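Local coordinates for protein ADP-ribosylating toxin CARDS (Mycoplasma pneumoniae, PDB 4TLV) that transfers ADP-ribosyl groups from NAD(+) to multiple target proteins and causes vacuolization of mammalian cells, acting as the main virulence factor of the bacterium, at residues Q295-F300 / V350-S355. Residues are numbered along the deposited sequence; the frame is centred on the assembly and turned at random.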
loop_
_atom_site.group_PDB
_atom_site.type_symbol
_atom_site.label_atom_id
_atom_site.label_comp_id
_atom_site.label_asym_id
_atom_site.label_seq_id
_atom_site.Cartn_x
_atom_site.Cartn_y
_atom_site.Cartn_z
ATOM N N GLN A 295 -22.703 -10.059 -2.666
ATOM C CA GLN A 295 -23.854 -9.797 -3.530
ATOM C C GLN A 295 -24.364 -8.358 -3.369
ATOM O O GLN A 295 -24.848 -7.748 -4.322
ATOM C CB GLN A 295 -24.979 -10.794 -3.235
ATOM C CG GLN A 295 -26.113 -10.806 -4.273
ATOM C CD GLN A 295 -27.170 -9.743 -4.021
ATOM O OE1 GLN A 295 -27.402 -9.413 -2.747
ATOM N NE2 GLN A 295 -27.773 -9.219 -4.966
ATOM N N ASN A 296 -24.263 -7.821 -2.158
ATOM C CA ASN A 296 -24.704 -6.450 -1.901
ATOM C C ASN A 296 -23.659 -5.626 -1.155
ATOM O O ASN A 296 -23.944 -4.518 -0.700
ATOM C CB ASN A 296 -26.014 -6.451 -1.116
ATOM C CG ASN A 296 -25.937 -7.296 0.142
ATOM O OD1 ASN A 296 -24.857 -7.520 0.685
ATOM N ND2 ASN A 296 -27.091 -7.778 0.608
ATOM N N ASN A 297 -22.459 -6.178 -1.018
ATOM C CA ASN A 297 -21.371 -5.488 -0.317
ATOM C C ASN A 297 -21.664 -5.149 1.144
ATOM O O ASN A 297 -20.934 -4.386 1.756
ATOM C CB ASN A 297 -20.917 -4.232 -1.081
ATOM C CG ASN A 297 -20.033 -4.574 -2.280
ATOM O OD1 ASN A 297 -19.541 -5.696 -2.398
ATOM N ND2 ASN A 297 -19.854 -3.620 -3.176
ATOM N N ASN A 298 -22.717 -5.718 1.718
ATOM C CA ASN A 298 -23.002 -5.448 3.129
ATOM C C ASN A 298 -22.006 -6.134 4.071
ATOM O O ASN A 298 -21.555 -7.248 3.808
ATOM C CB ASN A 298 -24.424 -5.888 3.490
ATOM C CG ASN A 298 -25.488 -4.957 2.921
ATOM O OD1 ASN A 298 -25.196 -3.827 2.536
ATOM N ND2 ASN A 298 -26.727 -5.428 2.882
ATOM N N VAL A 299 -21.689 -5.460 5.169
ATOM C CA VAL A 299 -20.885 -6.024 6.245
ATOM C C VAL A 299 -21.780 -5.948 7.466
ATOM O O VAL A 299 -22.432 -4.933 7.677
ATOM C CB VAL A 299 -19.639 -5.186 6.506
ATOM C CG1 VAL A 299 -18.828 -5.760 7.708
ATOM C CG2 VAL A 299 -18.775 -5.123 5.242
ATOM N N PHE A 300 -21.825 -7.008 8.265
ATOM C CA PHE A 300 -22.723 -7.006 9.411
ATOM C C PHE A 300 -22.277 -7.968 10.493
ATOM O O PHE A 300 -21.341 -8.750 10.308
ATOM C CB PHE A 300 -24.138 -7.353 8.957
ATOM C CG PHE A 300 -24.199 -8.550 8.084
ATOM C CD1 PHE A 300 -24.064 -8.429 6.713
ATOM C CD2 PHE A 300 -24.367 -9.811 8.627
ATOM C CE1 PHE A 300 -24.115 -9.561 5.892
ATOM C CE2 PHE A 300 -24.420 -10.928 7.819
ATOM C CZ PHE A 300 -24.286 -10.805 6.453
ATOM N N VAL A 350 -19.506 0.716 8.036
ATOM C CA VAL A 350 -18.641 -0.211 7.313
ATOM C C VAL A 350 -19.408 -0.975 6.226
ATOM O O VAL A 350 -20.522 -1.442 6.449
ATOM C CB VAL A 350 -17.960 -1.185 8.275
ATOM C CG1 VAL A 350 -16.962 -2.061 7.532
ATOM C CG2 VAL A 350 -17.270 -0.409 9.393
ATOM N N HIS A 351 -18.784 -1.114 5.056
ATOM C CA HIS A 351 -19.413 -1.712 3.882
ATOM C C HIS A 351 -18.257 -2.233 3.027
ATOM O O HIS A 351 -17.135 -1.771 3.174
ATOM C CB HIS A 351 -20.164 -0.608 3.124
ATOM C CG HIS A 351 -21.207 -1.100 2.173
ATOM N ND1 HIS A 351 -22.368 -1.761 2.386
ATOM C CD2 HIS A 351 -21.135 -0.886 0.812
ATOM C CE1 HIS A 351 -22.957 -1.962 1.157
ATOM N NE2 HIS A 351 -22.195 -1.416 0.224
ATOM N N LEU A 352 -18.513 -3.166 2.119
ATOM C CA LEU A 352 -17.425 -3.675 1.286
ATOM C C LEU A 352 -17.163 -2.752 0.107
ATOM O O LEU A 352 -18.075 -2.077 -0.375
ATOM C CB LEU A 352 -17.742 -5.085 0.767
ATOM C CG LEU A 352 -17.865 -6.218 1.790
ATOM C CD1 LEU A 352 -18.152 -7.532 1.051
ATOM C CD2 LEU A 352 -16.591 -6.331 2.620
ATOM N N SER A 353 -15.911 -2.702 -0.337
ATOM C CA SER A 353 -15.602 -2.174 -1.660
ATOM C C SER A 353 -14.372 -2.872 -2.236
ATOM O O SER A 353 -13.704 -3.640 -1.545
ATOM C CB SER A 353 -15.435 -0.649 -1.659
ATOM O OG SER A 353 -14.271 -0.274 -0.977
ATOM N N VAL A 354 -14.093 -2.629 -3.510
ATOM C CA VAL A 354 -12.970 -3.279 -4.185
ATOM C C VAL A 354 -11.655 -2.968 -3.452
ATOM O O VAL A 354 -11.329 -1.802 -3.216
ATOM C CB VAL A 354 -12.893 -2.843 -5.660
ATOM C CG1 VAL A 354 -11.603 -3.352 -6.337
ATOM C CG2 VAL A 354 -14.105 -3.369 -6.414
ATOM N N SER A 355 -10.910 -4.012 -3.089
ATOM C CA SER A 355 -9.643 -3.831 -2.360
ATOM C C SER A 355 -8.679 -2.969 -3.156
ATOM O O SER A 355 -8.409 -3.258 -4.313
ATOM C CB SER A 355 -8.980 -5.196 -2.086
ATOM O OG SER A 355 -9.879 -6.098 -1.464
HETATM O O HOH W 1 -22.670 -2.663 5.062
HETATM O O HOH W 2 -22.362 -2.322 8.494
#
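Leu352 and Val299 meet on the tightly packed, buried side of this contact, their side chains crossing at about a right angle with Leu352 CD2 3.6 Å from Val299 CG2. The other branch of Val299, CG1, points anti to the backbone N (chi1 177°) and reaches Val350 CG1 at a looser 4.1 Å. One direct backbone bond joins the segments: Leu352 N donates to Asn297 O at 2.7 Å, nearly straight and in the carbonyl plane. That same oxygen lies over one face of the His351 ring, 3.0 Å above its plane and offset toward the rim, while Asn298 OD1 approaches the ring edge 3.2 Å from His351 CE1. Toward Phe300 the backbones diverge, and on this looser side two waters bridge them. One accepts from Val299 N and also bonds Val350 O and His351 ND1; a second hydrogen-bonds to the carbonyl oxygens of Val299 and Val350. Asn298 N donates to Asn296 OD1 in an Asx turn at the bend leading into Val299. Within the D2 beta-trefoil, strand 401-407 pairs with both 298-303 and 348-354; Ala292 and Leu290 of strand 287-293 and Leu337 of strand 335-340 extend the apolar cluster, and Asn297 OD1 bonds Asn488 of D3.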